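Local atomic coordinates of HcgC (PDB entry 5O4N), a protein that probably methylates a pyridinol precursor, with S-adenosyl-L-methionine as methyl donor, during biosynthesis of the FeGP cofactor of [Fe]-hydrogenase. Residues A[50-55]-A[175-180]; A[109-114]-A[131-136]. All blocks are in the same frame, centred on the assembly; numbering follows the deposited sequence.

From the N terminus, the chain passes through strand 42-48 and enters residues 50-55, the first half of contact 1, which lead into helix 54-60. It adds strands 65-72 and 86-90 to the central sheet before returning beside strand 42-48 as strand 108-111. Contact 2 then closes a short loop: strand 130-134, reached by way of helix 120-123, lies parallel to strand 108-111. Strand 159-167 follows, and residues 175-180, opening helix 177-193, meet 50-55 and close the much longer loop of contact 1, within which contact 2 is nested. The two also touch directly, as where Leu112 packs on Gly54, and both border S-adenosyl-L-homocysteine and the pyridinol ligand.

Contact 1 of 2, residues A[50-55]-A[175-180]; sequences AYLSGS and SGTMTL. With SAH (S-adenosyl-L-homocysteine), chain E; 9KH (6-carboxy methyl-4-hydroxy-2-pyridinol), chain F.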
loop_
_atom_site.group_PDB
_atom_site.type_symbol
_atom_site.label_atom_id
_atom_site.label_comp_id
_atom_site.label_asym_id
_atom_site.label_seq_id
_atom_site.Cartn_x
_atom_site.Cartn_y
_atom_site.Cartn_z
ATOM N N ALA A 50 11.522 27.365 17.252
ATOM C CA ALA A 50 10.258 27.440 17.977
ATOM C C ALA A 50 9.178 26.543 17.372
ATOM O O ALA A 50 8.388 25.957 18.108
ATOM C CB ALA A 50 9.766 28.877 17.993
ATOM N N TYR A 51 9.136 26.463 16.037
ATOM C CA TYR A 51 8.150 25.648 15.341
ATOM C C TYR A 51 8.724 24.241 15.076
ATOM O O TYR A 51 9.868 24.154 14.670
ATOM C CB TYR A 51 7.724 26.338 14.031
ATOM C CG TYR A 51 6.942 25.488 13.067
ATOM C CD1 TYR A 51 7.584 24.580 12.226
ATOM C CD2 TYR A 51 5.566 25.633 12.937
ATOM C CE1 TYR A 51 6.880 23.812 11.318
ATOM C CE2 TYR A 51 4.844 24.860 12.024
ATOM C CZ TYR A 51 5.513 23.968 11.200
ATOM O OH TYR A 51 4.846 23.194 10.286
ATOM N N LEU A 52 7.961 23.145 15.272
ATOM C CA LEU A 52 6.584 23.068 15.780
ATOM C C LEU A 52 6.600 22.482 17.209
ATOM O O LEU A 52 5.738 22.815 18.023
ATOM C CB LEU A 52 5.701 22.262 14.828
ATOM C CG LEU A 52 4.211 22.107 15.177
ATOM C CD1 LEU A 52 3.529 23.446 15.513
ATOM C CD2 LEU A 52 3.473 21.395 14.012
ATOM N N SER A 53 7.591 21.639 17.520
ATOM C CA SER A 53 7.743 21.011 18.836
ATOM C C SER A 53 8.562 21.880 19.823
ATOM O O SER A 53 8.498 21.631 21.016
ATOM C CB SER A 53 8.416 19.642 18.676
ATOM O OG SER A 53 9.728 19.803 18.152
ATOM N N GLY A 54 9.331 22.847 19.322
ATOM C CA GLY A 54 10.146 23.707 20.169
ATOM C C GLY A 54 9.422 24.436 21.276
ATOM O O GLY A 54 9.956 24.559 22.381
ATOM N N SER A 55 8.210 24.924 20.981
ATOM C CA SER A 55 7.373 25.651 21.941
ATOM C C SER A 55 7.064 24.796 23.175
ATOM O O SER A 55 7.314 25.237 24.302
ATOM C CB SER A 55 6.077 26.090 21.269
ATOM O OG SER A 55 5.250 26.792 22.178
ATOM N N SER A 175 11.478 13.124 10.650
ATOM C CA SER A 175 11.069 13.043 12.040
ATOM C C SER A 175 10.290 14.302 12.408
ATOM O O SER A 175 9.871 14.447 13.558
ATOM C CB SER A 175 12.296 12.952 12.924
ATOM O OG SER A 175 13.125 14.080 12.663
ATOM N N GLY A 176 10.114 15.216 11.463
ATOM C CA GLY A 176 9.395 16.454 11.691
ATOM C C GLY A 176 7.974 16.213 12.158
ATOM O O GLY A 176 7.301 15.313 11.663
ATOM N N THR A 177 7.533 17.004 13.119
ATOM C CA THR A 177 6.201 16.953 13.704
ATOM C C THR A 177 5.132 17.009 12.596
ATOM O O THR A 177 4.237 16.171 12.574
ATOM C CB THR A 177 6.011 18.122 14.656
ATOM O OG1 THR A 177 7.033 18.057 15.637
ATOM C CG2 THR A 177 4.665 18.086 15.378
ATOM N N MET A 178 5.248 17.976 11.693
ATOM C CA MET A 178 4.313 18.129 10.579
ATOM C C MET A 178 4.294 16.893 9.687
ATOM O O MET A 178 3.203 16.431 9.319
ATOM C CB MET A 178 4.679 19.386 9.747
ATOM C CG MET A 178 3.734 19.688 8.578
ATOM S SD MET A 178 1.982 19.856 9.044
ATOM C CE MET A 178 2.057 21.220 10.210
ATOM N N THR A 179 5.482 16.349 9.354
ATOM C CA THR A 179 5.607 15.148 8.497
ATOM C C THR A 179 4.898 13.979 9.143
ATOM O O THR A 179 4.099 13.294 8.505
ATOM C CB THR A 179 7.078 14.747 8.217
ATOM O OG1 THR A 179 7.735 15.767 7.488
ATOM C CG2 THR A 179 7.198 13.456 7.418
ATOM N N LEU A 180 5.196 13.758 10.401
ATOM C CA LEU A 180 4.580 12.658 11.149
ATOM C C LEU A 180 3.063 12.767 11.251
ATOM O O LEU A 180 2.393 11.762 11.079
ATOM C CB LEU A 180 5.197 12.552 12.505
ATOM C CG LEU A 180 6.703 12.271 12.554
ATOM C CD1 LEU A 180 7.236 12.550 13.932
ATOM C CD2 LEU A 180 7.029 10.881 12.173
HETATM N N SAH E . 12.179 19.991 14.259
HETATM C CA SAH E . 10.905 20.751 14.064
HETATM C CB SAH E . 10.794 21.321 12.646
HETATM C CG SAH E . 11.980 22.219 12.312
HETATM S SD SAH E . 11.479 23.637 11.395
HETATM C C SAH E . 9.713 19.870 14.315
HETATM O O SAH E . 9.817 18.636 14.218
HETATM O OXT SAH E . 8.641 20.395 14.619
HETATM C "C5'" SAH E . 12.766 24.819 11.633
HETATM C "C4'" SAH E . 12.427 25.806 12.767
HETATM O "O4'" SAH E . 13.660 26.441 13.194
HETATM C "C3'" SAH E . 11.546 26.963 12.272
HETATM O "O3'" SAH E . 10.871 27.542 13.407
HETATM C "C2'" SAH E . 12.568 27.955 11.707
HETATM O "O2'" SAH E . 12.082 29.296 11.598
HETATM C "C1'" SAH E . 13.715 27.804 12.725
HETATM N N9 SAH E . 15.064 28.048 12.177
HETATM C C8 SAH E . 15.534 27.731 10.942
HETATM N N7 SAH E . 16.834 28.094 10.826
HETATM C C5 SAH E . 17.208 28.640 11.998
HETATM C C6 SAH E . 18.442 29.228 12.571
HETATM N N6 SAH E . 19.571 29.318 11.831
HETATM N N1 SAH E . 18.401 29.683 13.856
HETATM C C2 SAH E . 17.294 29.607 14.622
HETATM N N3 SAH E . 16.138 29.087 14.158
HETATM C C4 SAH E . 16.037 28.606 12.890
HETATM C C2 9KH F . 12.955 20.086 8.827
HETATM C C3 9KH F . 11.869 19.203 8.754
HETATM C C4 9KH F . 10.810 19.555 7.907
HETATM C C6 9KH F . 11.898 21.553 7.268
HETATM O O1 9KH F . 14.021 19.815 9.626
HETATM N N5 9KH F . 10.845 20.711 7.204
HETATM C C7 9KH F . 12.972 21.265 8.092
HETATM O O8 9KH F . 11.884 22.701 6.541
HETATM C C9 9KH F . 11.871 17.919 9.575
HETATM C C10 9KH F . 9.581 18.717 7.743
HETATM C C12 9KH F . 8.609 19.087 8.860
HETATM O O13 9KH F . 8.626 20.240 9.393
HETATM O O14 9KH F . 7.828 18.180 9.184
#
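Met178 reaches from the first turn of helix 177-193 across to Tyr51 and Leu52. Its CB lies 3.4 Å from carboxylate oxygen O14 of the pyridinol 9KH and borders the Tyr51 hydroxyl, which CG also passes. Because the chain folds back at chi2 and chi3 (56° and 60°), CE returns to Tyr51, 3.4 Å from its OH, and meets Leu52 CD2 at 4.1 Å. Leu52 CD2 rests in turn on Thr177 CG2, 3.8 Å away, the two side chains lying nearly at right angles. Leu52 CB covers one face of the Tyr51 ring, and the peptide joining these two residues is cis.

No hydrogen bond links the segments directly; the ligand carboxylate does so instead. Oxygen OXT of S-adenosyl-L-homocysteine accepts from Leu52 N at 2.9 Å and from Thr177 OG1 at 3.0 Å, with a weak third bond from Ser53 N. The other oxygen, O, takes the Thr177 N-H at 3.0 Å in a fairly straight bond (163°), where the helix start would favour negative charge. Thr179 N and OG1 both grip 9KH O14. The loop after strand 42-48 and the N terminus of helix 177-193 together line the carboxylate end of the S-adenosyl-L-homocysteine pocket in this probable Rossmann-like methyltransferase.

Contact 2 of 2, residues A[109-114]-A[131-136]; sequences VIDLTG and LIVEDP. With SAH (S-adenosyl-L-homocysteine), chain E; 9KH (6-carboxy methyl-4-hydroxy-2-pyridinol), chain F.
Ile110 and Ile132 lie side by side and point the same way, their CD1 methyls 4.1 Å apart on one face of the sheet. On the other face Val109 and Leu131 cross obliquely, CG1 of the valine 3.8 Å from CD1 of the leucine, and Asp111 OD2 leans against Val133 CG1 at 3.6 Å. Three backbone bonds, Ile132 N to Val109 O, Asp111 N to Ile132 O and Glu134 N to Asp111 O, join the strands, whose directions differ by 7°.

Toward the strands' C-terminal ends the side chains turn to polar work. Glu134 is stretched, with CG anti to its backbone N (chi1 -179°), and its OE1 slants past Leu112 CD2 at 3.5 Å to take a 2.8 Å bond from the amino N of S-adenosyl-L-homocysteine. Leu112 O accepts from that same N, and Glu134 OE2 salt-bridges Lys29. Asp111 OD1 uses its syn lone pair to accept from Thr113 OG1 at 2.7 Å and is met by Thr113 N from above the carboxylate plane, closing an Asx turn. A water accepting from Gly114 N lies 2.8 Å from both Asp111 OD2 and Glu134 O. Parallel strands of a beta-alpha-beta unit, with ligand-binding loops at their C-terminal ends, are a hallmark of the Rossmann-like fold.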
loop_
_atom_site.group_PDB
_atom_site.type_symbol
_atom_site.label_atom_id
_atom_site.label_comp_id
_atom_site.label_asym_id
_atom_site.label_seq_id
_atom_site.Cartn_x
_atom_site.Cartn_y
_atom_site.Cartn_z
ATOM N N VAL A 109 21.984 23.085 25.574
ATOM C CA VAL A 109 21.697 23.591 24.241
ATOM C C VAL A 109 20.897 22.505 23.517
ATOM O O VAL A 109 21.300 21.340 23.498
ATOM C CB VAL A 109 22.968 24.008 23.452
ATOM C CG1 VAL A 109 22.621 24.434 22.025
ATOM C CG2 VAL A 109 23.709 25.137 24.164
ATOM N N ILE A 110 19.772 22.890 22.926
ATOM C CA ILE A 110 18.912 21.972 22.186
ATOM C C ILE A 110 18.684 22.561 20.797
ATOM O O ILE A 110 18.105 23.643 20.700
ATOM C CB ILE A 110 17.577 21.700 22.905
ATOM C CG1 ILE A 110 17.851 21.109 24.291
ATOM C CG2 ILE A 110 16.690 20.740 22.047
ATOM C CD1 ILE A 110 16.678 20.680 25.062
ATOM N N ASP A 111 19.122 21.863 19.749
ATOM C CA ASP A 111 18.938 22.319 18.363
ATOM C C ASP A 111 17.805 21.533 17.693
ATOM O O ASP A 111 17.974 20.354 17.420
ATOM C CB ASP A 111 20.219 22.168 17.528
ATOM C CG ASP A 111 19.972 22.417 16.040
ATOM O OD1 ASP A 111 19.217 23.360 15.716
ATOM O OD2 ASP A 111 20.488 21.626 15.202
ATOM N N LEU A 112 16.673 22.180 17.414
ATOM C CA LEU A 112 15.526 21.533 16.765
ATOM C C LEU A 112 15.268 22.089 15.360
ATOM O O LEU A 112 14.189 21.844 14.805
ATOM C CB LEU A 112 14.266 21.784 17.610
ATOM C CG LEU A 112 14.366 21.479 19.086
ATOM C CD1 LEU A 112 13.156 21.992 19.810
ATOM C CD2 LEU A 112 14.552 19.991 19.316
ATOM N N THR A 113 16.216 22.819 14.778
ATOM C CA THR A 113 16.018 23.429 13.467
ATOM C C THR A 113 16.016 22.458 12.279
ATOM O O THR A 113 15.341 22.733 11.284
ATOM C CB THR A 113 17.006 24.560 13.248
ATOM O OG1 THR A 113 18.323 24.027 13.221
ATOM C CG2 THR A 113 16.867 25.645 14.315
ATOM N N GLY A 114 16.757 21.361 12.377
ATOM C CA GLY A 114 16.817 20.379 11.309
ATOM C C GLY A 114 17.361 20.878 9.976
ATOM O O GLY A 114 18.342 21.626 9.942
ATOM N N LEU A 131 24.257 18.757 25.126
ATOM C CA LEU A 131 23.898 19.225 23.794
ATOM C C LEU A 131 22.970 18.183 23.193
ATOM O O LEU A 131 23.315 17.010 23.171
ATOM C CB LEU A 131 25.118 19.408 22.875
ATOM C CG LEU A 131 24.784 19.685 21.385
ATOM C CD1 LEU A 131 24.038 21.010 21.206
ATOM C CD2 LEU A 131 26.033 19.691 20.542
ATOM N N ILE A 132 21.807 18.608 22.699
ATOM C CA ILE A 132 20.837 17.726 22.065
ATOM C C ILE A 132 20.574 18.316 20.693
ATOM O O ILE A 132 20.233 19.486 20.580
ATOM C CB ILE A 132 19.506 17.518 22.841
ATOM C CG1 ILE A 132 19.766 16.927 24.219
ATOM C CG2 ILE A 132 18.549 16.582 22.039
ATOM C CD1 ILE A 132 18.583 17.003 25.155
ATOM N N VAL A 133 20.725 17.515 19.663
ATOM C CA VAL A 133 20.488 17.936 18.288
ATOM C C VAL A 133 19.402 17.028 17.749
ATOM O O VAL A 133 19.505 15.821 17.882
ATOM C CB VAL A 133 21.771 17.869 17.415
ATOM C CG1 VAL A 133 21.467 18.249 15.960
ATOM C CG2 VAL A 133 22.844 18.790 17.979
ATOM N N GLU A 134 18.370 17.592 17.148
ATOM C CA GLU A 134 17.292 16.787 16.579
ATOM C C GLU A 134 17.706 16.344 15.190
ATOM O O GLU A 134 18.100 17.165 14.369
ATOM C CB GLU A 134 15.972 17.550 16.528
ATOM C CG GLU A 134 14.826 16.712 15.962
ATOM C CD GLU A 134 13.427 17.257 16.163
ATOM O OE1 GLU A 134 13.281 18.485 16.368
ATOM O OE2 GLU A 134 12.468 16.455 16.051
ATOM N N ASP A 135 17.624 15.046 14.921
ATOM C CA ASP A 135 17.978 14.478 13.621
ATOM C C ASP A 135 16.704 14.610 12.794
ATOM O O ASP A 135 15.719 14.003 13.166
ATOM C CB ASP A 135 18.367 13.017 13.796
ATOM C CG ASP A 135 18.762 12.248 12.554
ATOM O OD1 ASP A 135 18.866 12.868 11.476
ATOM O OD2 ASP A 135 18.989 11.027 12.669
ATOM N N PRO A 136 16.685 15.399 11.699
ATOM C CA PRO A 136 15.457 15.528 10.901
ATOM C C PRO A 136 15.177 14.303 10.026
ATOM O O PRO A 136 14.074 14.162 9.511
ATOM C CB PRO A 136 15.748 16.762 10.040
ATOM C CG PRO A 136 17.223 16.705 9.822
ATOM C CD PRO A 136 17.791 16.191 11.112
HETATM N N SAH E . 12.179 19.991 14.259
HETATM C CA SAH E . 10.905 20.751 14.064
HETATM C CB SAH E . 10.794 21.321 12.646
HETATM C CG SAH E . 11.980 22.219 12.312
HETATM S SD SAH E . 11.479 23.637 11.395
HETATM C C SAH E . 9.713 19.870 14.315
HETATM O O SAH E . 9.817 18.636 14.218
HETATM O OXT SAH E . 8.641 20.395 14.619
HETATM C "C5'" SAH E . 12.766 24.819 11.633
HETATM C "C4'" SAH E . 12.427 25.806 12.767
HETATM O "O4'" SAH E . 13.660 26.441 13.194
HETATM C "C3'" SAH E . 11.546 26.963 12.272
HETATM O "O3'" SAH E . 10.871 27.542 13.407
HETATM C "C2'" SAH E . 12.568 27.955 11.707
HETATM O "O2'" SAH E . 12.082 29.296 11.598
HETATM C "C1'" SAH E . 13.715 27.804 12.725
HETATM N N9 SAH E . 15.064 28.048 12.177
HETATM C C8 SAH E . 15.534 27.731 10.942
HETATM N N7 SAH E . 16.834 28.094 10.826
HETATM C C5 SAH E . 17.208 28.640 11.998
HETATM C C6 SAH E . 18.442 29.228 12.571
HETATM N N6 SAH E . 19.571 29.318 11.831
HETATM N N1 SAH E . 18.401 29.683 13.856
HETATM C C2 SAH E . 17.294 29.607 14.622
HETATM N N3 SAH E . 16.138 29.087 14.158
HETATM C C4 SAH E . 16.037 28.606 12.890
HETATM C C2 9KH F . 12.955 20.086 8.827
HETATM C C3 9KH F . 11.869 19.203 8.754
HETATM C C4 9KH F . 10.810 19.555 7.907
HETATM C C6 9KH F . 11.898 21.553 7.268
HETATM O O1 9KH F . 14.021 19.815 9.626
HETATM N N5 9KH F . 10.845 20.711 7.204
HETATM C C7 9KH F . 12.972 21.265 8.092
HETATM O O8 9KH F . 11.884 22.701 6.541
HETATM C C9 9KH F . 11.871 17.919 9.575
HETATM C C10 9KH F . 9.581 18.717 7.743
HETATM C C12 9KH F . 8.609 19.087 8.860
HETATM O O13 9KH F . 8.626 20.240 9.393
HETATM O O14 9KH F . 7.828 18.180 9.184
HETATM O O HOH W 1 18.582 19.880 14.108
#